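PDB 4WES: nitrogenase molybdenum-iron protein beta chain from Clostridium pasteurianum, which forms, with the alpha chain, the nitrogenase component that reduces dinitrogen to ammonia, the two chains sharing an [8Fe-7S] cluster. Local coordinates for residues B[49-53]-B[65-69]; B[24-30]-B[148-153]; B[96-102]-B[131-137]. All blocks are in the same frame, centred on the assembly; numbering follows the deposited sequence. Where two conformers were deposited one is given.

Interaction 1: B[49-53]-B[65-69]; sequences CSYHR and MASTS. With CLF (Fe(8)-S(7) cluster), chain H.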
ATOM      1  N   CYS B  49      24.228 -21.325  10.700  1.00  8.36           N
ATOM      2  CA  CYS B  49      24.400 -20.924   9.310  1.00  8.84           C
ATOM      3  C   CYS B  49      23.091 -21.103   8.540  1.00  8.22           C
ATOM      4  O   CYS B  49      22.656 -20.209   7.807  1.00  8.54           O
ATOM      5  CB  CYS B  49      25.508 -21.760   8.680  1.00  9.04           C
ATOM      6  SG  CYS B  49      25.913 -21.322   6.977  1.00 10.37           S
ATOM      7  N   SER B  50      22.433 -22.253   8.710  1.00  8.24           N
ATOM      8  CA  SER B  50      21.174 -22.492   8.002  0.51  8.38           C
ATOM      9  C   SER B  50      20.104 -21.471   8.360  1.00  8.04           C
ATOM     10  O   SER B  50      19.453 -20.897   7.485  1.00  8.12           O
ATOM     11  CB  SER B  50      20.654 -23.895   8.272  0.51  9.80           C
ATOM     12  OG  SER B  50      19.488 -24.132   7.480  0.51  9.76           O
ATOM     13  N   TYR B  51      19.927 -21.225   9.656  1.00  7.47           N
ATOM     14  CA  TYR B  51      18.933 -20.254  10.080  1.00  8.29           C
ATOM     15  C   TYR B  51      19.216 -18.858   9.561  1.00  7.41           C
ATOM     16  O   TYR B  51      18.320 -18.101   9.180  1.00  7.94           O
ATOM     17  CB  TYR B  51      18.833 -20.222  11.603  1.00  8.03           C
ATOM     18  CG  TYR B  51      18.061 -21.317  12.282  1.00  8.04           C
ATOM     19  CD1 TYR B  51      17.014 -22.006  11.671  1.00  8.38           C
ATOM     20  CD2 TYR B  51      18.281 -21.571  13.635  1.00  8.61           C
ATOM     21  CE1 TYR B  51      16.232 -22.924  12.363  1.00  8.78           C
ATOM     22  CE2 TYR B  51      17.505 -22.489  14.340  1.00  8.86           C
ATOM     23  CZ  TYR B  51      16.482 -23.143  13.713  1.00  8.57           C
ATOM     24  OH  TYR B  51      15.741 -24.047  14.449  1.00  8.87           O
ATOM     25  N   HIS B  52      20.492 -18.478   9.570  1.00  7.90           N
ATOM     26  CA  HIS B  52      20.887 -17.088   9.215  1.00  8.15           C
ATOM     27  C   HIS B  52      20.780 -16.859   7.719  1.00  7.44           C
ATOM     28  O   HIS B  52      20.272 -15.823   7.270  1.00  8.12           O
ATOM     29  CB  HIS B  52      22.285 -16.797   9.790  1.00  8.34           C
ATOM     30  CG  HIS B  52      22.314 -16.988  11.279  1.00  8.08           C
ATOM     31  ND1 HIS B  52      23.492 -17.079  11.973  1.00  8.75           N
ATOM     32  CD2 HIS B  52      21.308 -17.220  12.156  1.00  8.68           C
ATOM     33  CE1 HIS B  52      23.208 -17.340  13.231  1.00  8.58           C
ATOM     34  NE2 HIS B  52      21.892 -17.437  13.371  1.00  8.80           N
ATOM     35  N   ARG B  53      21.236 -17.822   6.931  1.00  7.62           N
ATOM     36  CA  ARG B  53      20.990 -17.776   5.489  1.00  7.82           C
ATOM     37  C   ARG B  53      19.514 -17.694   5.185  1.00  7.44           C
ATOM     38  O   ARG B  53      19.060 -16.982   4.295  1.00  8.29           O
ATOM     39  CB  ARG B  53      21.565 -19.039   4.816  1.00  7.82           C
ATOM     40  CG  ARG B  53      23.097 -19.090   4.825  1.00  8.03           C
ATOM     41  CD  ARG B  53      23.582 -20.403   4.239  1.00  8.65           C
ATOM     42  NE  ARG B  53      23.226 -20.459   2.820  1.00  8.40           N
ATOM     43  CZ  ARG B  53      23.011 -21.555   2.119  1.00  8.93           C
ATOM     44  NH1 ARG B  53      23.197 -22.748   2.636  1.00  9.82           N
ATOM     45  NH2 ARG B  53      22.603 -21.438   0.862  1.00  9.98           N
ATOM     46  N   MET B  65      24.217 -16.980   0.270  1.00  9.08           N
ATOM     47  CA  MET B  65      25.205 -18.041   0.393  0.52  9.59           C
ATOM     48  C   MET B  65      26.070 -17.859   1.623  1.00  9.54           C
ATOM     49  O   MET B  65      26.490 -16.726   1.915  1.00 10.70           O
ATOM     50  CB  MET B  65      26.119 -17.998  -0.830  0.52  9.70           C
ATOM     51  CG  MET B  65      25.513 -18.691  -2.033  0.52 11.86           C
ATOM     52  SD  MET B  65      25.420 -20.456  -1.701  0.52 12.73           S
ATOM     53  CE  MET B  65      23.973 -20.902  -2.613  0.52 12.30           C
ATOM     54  N   ALA B  66      26.371 -18.959   2.308  1.00  9.27           N
ATOM     55  CA  ALA B  66      27.386 -18.978   3.369  1.00  8.79           C
ATOM     56  C   ALA B  66      27.782 -20.430   3.603  1.00  9.38           C
ATOM     57  O   ALA B  66      26.964 -21.340   3.456  1.00  9.72           O
ATOM     58  CB  ALA B  66      26.904 -18.364   4.676  1.00  9.68           C
ATOM     59  N   SER B  67      29.045 -20.617   3.991  1.00  9.55           N
ATOM     60  CA  SER B  67      29.574 -21.899   4.419  1.00  8.98           C
ATOM     61  C   SER B  67      29.605 -21.956   5.954  1.00  8.84           C
ATOM     62  O   SER B  67      29.420 -20.951   6.643  1.00  9.53           O
ATOM     63  CB  SER B  67      30.975 -22.082   3.855  1.00  9.47           C
ATOM     64  OG  SER B  67      31.787 -20.968   4.116  1.00 10.95           O
ATOM     65  N   THR B  68      29.863 -23.159   6.474  1.00  9.08           N
ATOM     66  CA  THR B  68      29.933 -23.355   7.916  1.00  9.40           C
ATOM     67  C   THR B  68      31.000 -24.402   8.267  1.00  9.04           C
ATOM     68  O   THR B  68      31.350 -25.273   7.464  1.00  9.98           O
ATOM     69  CB  THR B  68      28.547 -23.786   8.524  1.00  9.90           C
ATOM     70  OG1 THR B  68      28.718 -24.196   9.889  1.00 10.01           O
ATOM     71  CG2 THR B  68      27.903 -24.924   7.765  1.00 10.70           C
ATOM     72  N   SER B  69      31.534 -24.242   9.474  1.00  9.53           N
ATOM     73  CA  SER B  69      32.462 -25.211  10.019  1.00  9.47           C
ATOM     74  C   SER B  69      31.812 -26.525  10.426  1.00 10.33           C
ATOM     75  O   SER B  69      32.516 -27.511  10.677  1.00 10.59           O
ATOM     76  CB  SER B  69      33.222 -24.605  11.186  1.00 10.67           C
ATOM     77  OG  SER B  69      34.096 -23.582  10.755  1.00 11.10           O
TER
HETATM   78 FE1  CLF H 604      23.426 -23.914  18.202  1.00  8.84          FE
HETATM   79 FE2  CLF H 604      22.801 -22.574  16.189  1.00  9.41          FE
HETATM   80 FE3  CLF H 604      21.278 -24.826  16.685  1.00  8.59          FE
HETATM   81 FE4  CLF H 604      21.154 -22.608  18.241  1.00  8.55          FE
HETATM   82  S1  CLF H 604      23.285 -21.541  18.389  1.00  9.07           S
HETATM   83  S2A CLF H 604      23.500 -24.753  16.025  1.00  9.11           S
HETATM   84  S4A CLF H 604      20.505 -22.770  16.063  1.00  9.16           S
HETATM   85  S3A CLF H 604      21.415 -24.773  19.015  1.00  8.69           S
HETATM   86 FE5  CLF H 604      20.730 -19.195  18.501  0.66 11.95          FE
HETATM   87 FE6  CLF H 604      24.104 -18.219  19.365  0.66 10.01          FE
HETATM   88 FE7  CLF H 604      22.428 -17.374  17.354  1.00  8.51          FE
HETATM   89 FE8  CLF H 604      23.370 -19.825  16.767  1.00  9.34          FE
HETATM   90  S2B CLF H 604      21.893 -17.648  19.574  1.00  9.43           S
HETATM   91  S3B CLF H 604      24.652 -17.982  17.130  1.00  9.35           S
HETATM   92  S4B CLF H 604      21.247 -19.038  16.273  1.00  8.70           S
HETATM   93  O   HOH W   1      27.360 -22.425  11.443  1.00 15.17           O

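Interaction 2: B[24-30]-B[148-153]; sequences QPVGAMY and TGFANM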
ATOM      1  N   GLN B  24      23.801 -11.807  16.804  1.00  8.58           N
ATOM      2  CA  GLN B  24      24.881 -11.202  16.010  1.00  8.33           C
ATOM      3  C   GLN B  24      25.135 -11.813  14.625  1.00  8.74           C
ATOM      4  O   GLN B  24      25.330 -11.027  13.682  1.00  8.89           O
ATOM      5  CB  GLN B  24      26.241 -11.239  16.748  1.00  8.53           C
ATOM      6  CG  GLN B  24      26.315 -10.354  17.967  1.00  9.34           C
ATOM      7  CD  GLN B  24      27.728  -9.849  18.228  1.00  9.46           C
ATOM      8  OE1 GLN B  24      28.573  -9.787  17.321  1.00 10.46           O
ATOM      9  NE2 GLN B  24      27.955  -9.410  19.450  1.00 10.24           N
ATOM     10  N   PRO B  25      25.249 -13.143  14.484  1.00  8.45           N
ATOM     11  CA  PRO B  25      25.871 -13.633  13.247  1.00  8.68           C
ATOM     12  C   PRO B  25      25.203 -13.227  11.945  1.00  8.90           C
ATOM     13  O   PRO B  25      25.918 -12.975  10.972  1.00  9.05           O
ATOM     14  CB  PRO B  25      25.934 -15.138  13.466  1.00  8.64           C
ATOM     15  CG  PRO B  25      26.065 -15.273  14.989  1.00  9.02           C
ATOM     16  CD  PRO B  25      25.110 -14.232  15.493  1.00  8.71           C
ATOM     17  N   VAL B  26      23.870 -13.185  11.871  1.00  8.68           N
ATOM     18  CA  VAL B  26      23.275 -12.792  10.589  1.00  8.59           C
ATOM     19  C   VAL B  26      23.701 -11.368  10.197  1.00  8.08           C
ATOM     20  O   VAL B  26      23.773 -11.064   9.000  1.00  8.99           O
ATOM     21  CB  VAL B  26      21.744 -12.947  10.553  1.00  8.91           C
ATOM     22  CG1 VAL B  26      21.013 -11.888  11.374  1.00  9.12           C
ATOM     23  CG2 VAL B  26      21.247 -12.963   9.115  1.00  8.99           C
ATOM     24  N   GLY B  27      23.928 -10.499  11.171  1.00  8.10           N
ATOM     25  CA  GLY B  27      24.410  -9.162  10.840  1.00  8.64           C
ATOM     26  C   GLY B  27      25.782  -9.185  10.205  1.00  8.66           C
ATOM     27  O   GLY B  27      26.061  -8.413   9.299  1.00  9.54           O
ATOM     28  N   ALA B  28      26.653 -10.032  10.719  1.00  8.58           N
ATOM     29  CA  ALA B  28      27.976 -10.228  10.126  1.00  9.14           C
ATOM     30  C   ALA B  28      27.876 -10.873   8.749  1.00  9.20           C
ATOM     31  O   ALA B  28      28.661 -10.523   7.838  1.00 10.17           O
ATOM     32  CB  ALA B  28      28.847 -11.075  11.054  1.00  9.46           C
ATOM     33  N   MET B  29      26.957 -11.833   8.575  1.00  9.07           N
ATOM     34  CA  MET B  29      26.742 -12.466   7.289  1.00  8.79           C
ATOM     35  C   MET B  29      26.289 -11.423   6.255  1.00  9.00           C
ATOM     36  O   MET B  29      26.789 -11.413   5.119  1.00  8.96           O
ATOM     37  CB  MET B  29      25.718 -13.595   7.467  1.00  9.02           C
ATOM     38  CG  MET B  29      25.472 -14.408   6.228  1.00  8.98           C
ATOM     39  SD  MET B  29      24.294 -15.756   6.443  1.00  9.88           S
ATOM     40  CE  MET B  29      25.236 -16.857   7.509  1.00 10.28           C
ATOM     41  N   TYR B  30      25.349 -10.566   6.634  1.00  8.95           N
ATOM     42  CA  TYR B  30      24.880  -9.514   5.778  1.00  8.88           C
ATOM     43  C   TYR B  30      26.012  -8.560   5.381  1.00  9.99           C
ATOM     44  O   TYR B  30      26.180  -8.233   4.208  1.00  9.69           O
ATOM     45  CB  TYR B  30      23.735  -8.773   6.486  1.00  9.29           C
ATOM     46  CG  TYR B  30      23.140  -7.647   5.680  1.00  8.58           C
ATOM     47  CD1 TYR B  30      22.311  -7.909   4.610  1.00  9.16           C
ATOM     48  CD2 TYR B  30      23.416  -6.307   5.962  1.00  9.71           C
ATOM     49  CE1 TYR B  30      21.792  -6.891   3.840  1.00  9.52           C
ATOM     50  CE2 TYR B  30      22.881  -5.286   5.227  1.00  9.70           C
ATOM     51  CZ  TYR B  30      22.062  -5.566   4.152  1.00  9.67           C
ATOM     52  OH  TYR B  30      21.545  -4.589   3.338  1.00 10.61           O
ATOM     53  N   THR B 148      24.966  -5.488  16.329  1.00  9.36           N
ATOM     54  CA  THR B 148      26.328  -5.605  16.845  1.00  9.83           C
ATOM     55  C   THR B 148      27.151  -6.513  15.961  1.00  9.64           C
ATOM     56  O   THR B 148      28.354  -6.281  15.752  1.00 10.24           O
ATOM     57  CB  THR B 148      26.274  -6.164  18.270  1.00 10.25           C
ATOM     58  OG1 THR B 148      25.109  -5.706  18.957  1.00 10.10           O
ATOM     59  CG2 THR B 148      27.518  -5.795  19.039  1.00 12.09           C
ATOM     60  N   GLY B 149      26.553  -7.571  15.428  1.00  9.26           N
ATOM     61  CA  GLY B 149      27.240  -8.468  14.525  1.00  9.64           C
ATOM     62  C   GLY B 149      27.694  -7.779  13.246  1.00  9.97           C
ATOM     63  O   GLY B 149      28.835  -7.974  12.776  1.00  9.94           O
ATOM     64  N   PHE B 150      26.805  -6.966  12.685  1.00  9.25           N
ATOM     65  CA  PHE B 150      27.152  -6.121  11.548  1.00  9.27           C
ATOM     66  C   PHE B 150      28.346  -5.231  11.921  1.00  9.23           C
ATOM     67  O   PHE B 150      29.335  -5.132  11.186  1.00  9.90           O
ATOM     68  CB  PHE B 150      25.934  -5.322  11.124  1.00  9.62           C
ATOM     69  CG  PHE B 150      26.186  -4.410   9.944  1.00 10.00           C
ATOM     70  CD1 PHE B 150      25.850  -4.799   8.664  1.00 10.69           C
ATOM     71  CD2 PHE B 150      26.713  -3.155  10.132  1.00 10.36           C
ATOM     72  CE1 PHE B 150      26.067  -3.973   7.590  1.00 11.30           C
ATOM     73  CE2 PHE B 150      26.947  -2.312   9.052  1.00 11.53           C
ATOM     74  CZ  PHE B 150      26.584  -2.712   7.784  1.00 11.27           C
ATOM     75  N   ALA B 151      28.237  -4.546  13.056  1.00  9.94           N
ATOM     76  CA  ALA B 151      29.291  -3.626  13.463  1.00  9.78           C
ATOM     77  C   ALA B 151      30.621  -4.319  13.585  1.00  9.74           C
ATOM     78  O   ALA B 151      31.674  -3.755  13.196  1.00 10.66           O
ATOM     79  CB  ALA B 151      28.944  -2.953  14.768  1.00 10.09           C
ATOM     80  N   ASN B 152      30.610  -5.507  14.170  1.00  9.73           N
ATOM     81  CA  ASN B 152      31.819  -6.295  14.356  1.00 10.16           C
ATOM     82  C   ASN B 152      32.436  -6.755  13.026  1.00  9.49           C
ATOM     83  O   ASN B 152      33.658  -6.669  12.829  1.00 10.93           O
ATOM     84  CB  ASN B 152      31.537  -7.502  15.279  1.00  9.81           C
ATOM     85  CG  ASN B 152      31.448  -7.104  16.718  1.00 10.75           C
ATOM     86  OD1 ASN B 152      32.038  -6.111  17.140  1.00 12.09           O
ATOM     87  ND2 ASN B 152      30.707  -7.860  17.492  1.00 10.78           N
ATOM     88  N   MET B 153      31.616  -7.154  12.069  1.00  9.83           N
ATOM     89  CA  MET B 153      32.144  -7.561  10.780  1.00 10.41           C
ATOM     90  C   MET B 153      32.804  -6.362  10.099  1.00 10.73           C
ATOM     91  O   MET B 153      33.841  -6.510   9.445  1.00 11.26           O
ATOM     92  CB  MET B 153      31.040  -8.151   9.890  1.00 10.39           C
ATOM     93  CG  MET B 153      31.569  -8.803   8.606  1.00 10.46           C
ATOM     94  SD  MET B 153      32.353 -10.424   8.840  1.00 12.65           S
ATOM     95  CE  MET B 153      34.050  -9.999   8.852  1.00 13.52           C
TER
HETATM   96  O   HOH W   2      30.474  -8.213  20.461  1.00 13.92           O

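Interaction 3: B[96-102]-B[131-137]; sequences NPDIIAV and GKLVIHT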
ATOM      1  N   ASN B  96      35.634 -21.153  -4.867  1.00 12.87           N
ATOM      2  CA  ASN B  96      36.529 -20.103  -5.339  1.00 13.62           C
ATOM      3  C   ASN B  96      36.104 -18.649  -5.072  1.00 13.56           C
ATOM      4  O   ASN B  96      36.129 -17.822  -5.973  1.00 14.81           O
ATOM      5  CB  ASN B  96      36.781 -20.281  -6.843  1.00 15.58           C
ATOM      6  CG  ASN B  96      37.953 -19.473  -7.326  1.00 20.58           C
ATOM      7  OD1 ASN B  96      38.933 -19.271  -6.602  1.00 25.01           O
ATOM      8  ND2 ASN B  96      37.866 -19.026  -8.555  1.00 28.47           N
ATOM      9  N   PRO B  97      35.740 -18.293  -3.811  1.00 12.44           N
ATOM     10  CA  PRO B  97      35.590 -16.880  -3.505  1.00 11.80           C
ATOM     11  C   PRO B  97      36.962 -16.200  -3.581  1.00 11.90           C
ATOM     12  O   PRO B  97      37.994 -16.879  -3.528  1.00 13.28           O
ATOM     13  CB  PRO B  97      35.066 -16.902  -2.065  1.00 12.04           C
ATOM     14  CG  PRO B  97      35.704 -18.117  -1.492  1.00 12.55           C
ATOM     15  CD  PRO B  97      35.702 -19.133  -2.601  1.00 12.81           C
ATOM     16  N   ASP B  98      36.968 -14.866  -3.632  1.00 11.66           N
ATOM     17  CA  ASP B  98      38.230 -14.114  -3.506  1.00 12.28           C
ATOM     18  C   ASP B  98      38.595 -13.898  -2.028  1.00 12.45           C
ATOM     19  O   ASP B  98      39.766 -13.710  -1.687  1.00 14.28           O
ATOM     20  CB  ASP B  98      38.150 -12.786  -4.245  1.00 12.68           C
ATOM     21  CG  ASP B  98      38.132 -12.955  -5.745  1.00 13.85           C
ATOM     22  OD1 ASP B  98      38.435 -14.054  -6.245  1.00 17.21           O
ATOM     23  OD2 ASP B  98      37.804 -11.967  -6.422  1.00 14.88           O
ATOM     24  N   ILE B  99      37.567 -13.890  -1.165  1.00 11.90           N
ATOM     25  CA  ILE B  99      37.733 -13.638   0.254  1.00 11.41           C
ATOM     26  C   ILE B  99      36.697 -14.448   1.019  1.00 11.61           C
ATOM     27  O   ILE B  99      35.537 -14.500   0.635  1.00 11.85           O
ATOM     28  CB  ILE B  99      37.660 -12.126   0.569  1.00 11.83           C
ATOM     29  CG1 ILE B  99      37.866 -11.863   2.051  1.00 12.66           C
ATOM     30  CG2 ILE B  99      36.380 -11.480   0.050  1.00 12.80           C
ATOM     31  CD1 ILE B  99      38.088 -10.396   2.380  1.00 14.08           C
ATOM     32  N   ILE B 100      37.158 -15.101   2.087  1.00 11.85           N
ATOM     33  CA  ILE B 100      36.285 -15.761   3.052  1.00 10.76           C
ATOM     34  C   ILE B 100      36.196 -14.847   4.266  1.00 11.45           C
ATOM     35  O   ILE B 100      37.216 -14.486   4.834  1.00 11.97           O
ATOM     36  CB  ILE B 100      36.826 -17.147   3.444  1.00 11.47           C
ATOM     37  CG1 ILE B 100      36.946 -18.061   2.218  1.00 12.25           C
ATOM     38  CG2 ILE B 100      35.941 -17.766   4.515  1.00 13.69           C
ATOM     39  CD1 ILE B 100      37.587 -19.390   2.514  1.00 13.30           C
ATOM     40  N   ALA B 101      34.968 -14.469   4.651  1.00 10.96           N
ATOM     41  CA  ALA B 101      34.788 -13.599   5.801  1.00 10.67           C
ATOM     42  C   ALA B 101      34.134 -14.412   6.915  1.00 10.34           C
ATOM     43  O   ALA B 101      32.954 -14.721   6.871  1.00 10.64           O
ATOM     44  CB  ALA B 101      33.930 -12.410   5.455  1.00 11.47           C
ATOM     45  N   VAL B 102      34.948 -14.769   7.899  1.00 10.59           N
ATOM     46  CA  VAL B 102      34.533 -15.651   8.994  1.00 10.79           C
ATOM     47  C   VAL B 102      33.896 -14.848  10.128  1.00 10.21           C
ATOM     48  O   VAL B 102      34.426 -13.815  10.550  1.00 11.27           O
ATOM     49  CB  VAL B 102      35.770 -16.394   9.551  1.00 10.41           C
ATOM     50  CG1 VAL B 102      35.343 -17.304  10.699  1.00 11.95           C
ATOM     51  CG2 VAL B 102      36.442 -17.203   8.446  1.00 11.26           C
ATOM     52  N   GLY B 131      46.724 -14.581  -3.675  1.00 24.79           N
ATOM     53  CA  GLY B 131      45.701 -13.646  -4.117  1.00 32.03           C
ATOM     54  C   GLY B 131      44.376 -13.765  -3.395  1.00 26.60           C
ATOM     55  O   GLY B 131      43.505 -12.931  -3.591  1.00 39.53           O
ATOM     56  N   LYS B 132      44.233 -14.801  -2.574  1.00 18.64           N
ATOM     57  CA  LYS B 132      42.993 -15.018  -1.826  1.00 17.45           C
ATOM     58  C   LYS B 132      43.188 -14.561  -0.402  1.00 16.68           C
ATOM     59  O   LYS B 132      44.310 -14.519   0.112  1.00 19.39           O
ATOM     60  CB  LYS B 132      42.595 -16.497  -1.811  1.00 18.09           C
ATOM     61  CG  LYS B 132      42.441 -17.092  -3.192  1.00 19.98           C
ATOM     62  CD  LYS B 132      41.289 -16.490  -3.963  1.00 18.44           C
ATOM     63  CE  LYS B 132      40.959 -17.292  -5.206  1.00 21.89           C
ATOM     64  NZ  LYS B 132      39.771 -16.789  -5.913  1.00 20.25           N
ATOM     65  N   LEU B 133      42.065 -14.294   0.277  1.00 15.30           N
ATOM     66  CA  LEU B 133      42.112 -13.777   1.630  1.00 14.02           C
ATOM     67  C   LEU B 133      41.140 -14.500   2.548  1.00 12.37           C
ATOM     68  O   LEU B 133      40.044 -14.905   2.128  1.00 13.21           O
ATOM     69  CB  LEU B 133      41.760 -12.288   1.648  1.00 16.48           C
ATOM     70  CG  LEU B 133      42.710 -11.369   0.904  1.00 18.93           C
ATOM     71  CD1 LEU B 133      42.153  -9.981   0.735  1.00 21.80           C
ATOM     72  CD2 LEU B 133      44.046 -11.322   1.626  1.00 23.47           C
ATOM     73  N   VAL B 134      41.520 -14.621   3.819  1.00 13.80           N
ATOM     74  CA  VAL B 134      40.607 -15.056   4.904  1.00 12.37           C
ATOM     75  C   VAL B 134      40.671 -14.020   6.006  1.00 13.63           C
ATOM     76  O   VAL B 134      41.746 -13.712   6.518  1.00 15.01           O
ATOM     77  CB  VAL B 134      41.009 -16.436   5.476  1.00 14.01           C
ATOM     78  CG1 VAL B 134      40.041 -16.832   6.597  1.00 15.45           C
ATOM     79  CG2 VAL B 134      41.042 -17.505   4.389  1.00 15.50           C
ATOM     80  N   ILE B 135      39.513 -13.448   6.324  1.00 12.03           N
ATOM     81  CA  ILE B 135      39.398 -12.490   7.393  1.00 11.44           C
ATOM     82  C   ILE B 135      38.392 -12.997   8.426  1.00 10.99           C
ATOM     83  O   ILE B 135      37.661 -13.950   8.167  1.00 11.98           O
ATOM     84  CB  ILE B 135      38.985 -11.095   6.865  1.00 12.38           C
ATOM     85  CG1 ILE B 135      37.542 -11.016   6.391  1.00 12.64           C
ATOM     86  CG2 ILE B 135      39.941 -10.654   5.756  1.00 13.57           C
ATOM     87  CD1 ILE B 135      37.067  -9.609   6.179  1.00 13.41           C
ATOM     88  N   HIS B 136      38.355 -12.369   9.592  1.00 11.02           N
ATOM     89  CA  HIS B 136      37.388 -12.798  10.611  1.00 11.62           C
ATOM     90  C   HIS B 136      36.958 -11.656  11.507  1.00 11.55           C
ATOM     91  O   HIS B 136      37.645 -10.629  11.631  1.00 12.16           O
ATOM     92  CB  HIS B 136      37.936 -13.929  11.506  1.00 12.34           C
ATOM     93  CG  HIS B 136      38.657 -13.453  12.725  1.00 13.79           C
ATOM     94  ND1 HIS B 136      39.952 -12.962  12.715  1.00 16.64           N
ATOM     95  CD2 HIS B 136      38.237 -13.391  14.001  1.00 14.02           C
ATOM     96  CE1 HIS B 136      40.292 -12.616  13.943  1.00 18.80           C
ATOM     97  NE2 HIS B 136      39.267 -12.860  14.740  1.00 18.02           N
ATOM     98  N   THR B 137      35.808 -11.871  12.151  1.00 10.90           N
ATOM     99  CA  THR B 137      35.411 -11.152  13.338  1.00 11.16           C
ATOM    100  C   THR B 137      34.890 -12.155  14.370  1.00 10.63           C
ATOM    101  O   THR B 137      34.774 -13.330  14.075  1.00 12.88           O
ATOM    102  CB  THR B 137      34.376 -10.053  13.056  1.00 12.05           C
ATOM    103  OG1 THR B 137      34.175  -9.279  14.232  1.00 13.60           O
ATOM    104  CG2 THR B 137      33.084 -10.620  12.586  1.00 12.98           C
TER
HETATM  105  O   HOH W   3      40.679 -17.795  -8.806  1.00110.26           O

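Interaction 1: B[49-53]-B[65-69]
Cys-49 and Arg-53, one helical turn apart on helix 46-60, both reach toward the segment 65-69 and touch the methyl group of Ala-66. The thiol of Cys-49 is swung anti to its own nitrogen (chi1 -177°), which lays SG along the backbone of the facing segment: it rests 3.9 Å from Ala-66 CB, and SG of Cys-49 also lies 3.5 Å from the carbonyl O of Ser-67. Behind the sulfur, CB of Cys-49 packs against CB of Thr-68 at 3.7 Å. Arg-53 meets the same methyl from farther along the helix, its CG 3.9 Å from Ala-66 CB, and then bends at chi3 (66°), bringing CD and NE alongside the Ala-66 backbone. NE donates to the carbonyl of Ala-64, just before the segment. Helix 46-60 is the connection of a beta-alpha-beta unit between strands 38-43 and 67-68, and this contact seats it on the second of those strands. Met-29 of helix 24-33 packs on both Arg-53 and Ala-66. A water bridges the elements near the start of the helix segment, 2.7 Å from Thr-68 OG1 and weakly bound by the Cys-49 amide; OG1 is also held by the Ser-70 amide. Tyr-51 and His-52 turn to the Fe(8)-S(7) cluster instead. The imidazole presents its edge, with NE2 of His-52 3.4 Å from cluster sulfur S4B, whereas the Tyr-51 ring meets S4A obliquely through CD2 and CE2. Tyr-82 of the alpha chain meets both rings. Cys-48, directly before the segment, is a ligand of that cluster.

Interaction 2: B[24-30]-B[148-153]
Gln-24 lies along the backbone of Gly-149 and ends at the amide of Asn-152. Its CB sits 3.7 Å from Gly-149 CA, and CG continues past the nitrogen of the same glycine. With CG anti to the carbonyl carbon (chi1 -68°) and an extended chain beyond, the terminal amide arrives between Thr-148 and Asn-152, CD lying near both Gly-149 N and Asn-152 ND2. OE1 of Gln-24 rests against Gly-149 CA and accepts a bond from Asn-152 ND2 at 2.9 Å, somewhat bent (142° at the hydrogen). NE2 passes the methyl CG2 of Thr-148, donates to the carbonyl of Val-143, and shares a water with Asn-152 ND2. Next to this polar end the helices come very close, their axes 6.4 Å apart and crossing at -44°. Gly-149 and Gly-27 make this possible: Gly-149 CA directs a nearly linear CA-H...O contact of 3.3 Å at Gln-24 O, and Phe-150 CA approaches Gly-27 O at 3.4 Å. Ala-28 CB then packs on Met-153 CB (3.8 Å), and the Tyr-30 and Phe-150 rings meet at their edges. Pro-25 touches the Fe(8)-S(7) cluster, and Cys-23, directly before Gln-24, is one of its ligands. With no CB on either glycine the backbones meet directly, and the bonded amide pair gives this closely set helix pair a polar border.

Interaction 3: B[96-102]-B[131-137]
Lys-132 gathers the polar contacts at the outer end, where its ammonium meets three oxygens of residues 96-98. A bend at chi2 (-66°) folds the lysine chain back over the facing segment, so that NZ of Lys-132 lies 2.7 Å from Asn-96 OD1, the two side chains crossing at about a right angle. The same NZ donates to Pro-97 O at 3.0 Å; for both carbonyls it stands above the plane of the group. The third bond, 3.1 Å from Lys-132 NZ to Asp-98 OD1, is a salt bridge on the anti lone pair of that oxygen, while OD2 is held by Asn-37. A water shared by NZ and Asn-96 ND2 adds a further partner.

Backbone hydrogen bonds then zip the two segments together. Leu-133 N binds Asp-98 O, and the next pairs alternate: Ile-100 N to Leu-133 O, Ile-135 N to Ile-100 O, Val-102 N to Ile-135 O and finally Thr-137 N to Val-102 O. The bond from Ile-135 N to Ile-100 O is nearly straight (170° at the hydrogen).

Apolar contacts occupy both faces. On one, Ile-99 CD1 touches Ile-135 CG2 at 3.9 Å and Ala-101 CB lies 4.0 Å from Ile-135 CG1; helix 146-161 packs on this face through Met-153 and Tyr-160. On the other, Val-102 CG2 meets Val-134 CG1 at 4.1 Å, with Ile-119 of helix 115-125 against Val-134. His-136 leads its ring away to Tyr-160, which bonds ND1.

Segments 99-102 and 133-136 run parallel, 16° apart, at one edge of a four-stranded parallel sheet in the order 67-68, 38-43, 99-104, 133-136. Helices on both faces make this the three-layer alpha/beta/alpha, Rossmann-like sandwich of nitrogenase component 1 domains.

Near the N terminus helix 24-33 sets down the first half of interaction 2, whose partner arrives only at 148-153; that contact closes a long loop, inside which the other two are nested. Interaction 1 closes first, joining 49-53 to 65-69 within one beta-alpha-beta unit, and interaction 3 follows in series, pairing 96-102 with 131-137 in the same parallel sheet. Interactions 1 and 2 touch where Pro-25 and Val-26 pack on His-52. Interactions 2 and 3 meet where Thr-137 OG1 probably bonds Asn-152 O and Met-153 packs on Ile-135. Together they tie the sheet to helices 24-33, 46-60 and 146-161.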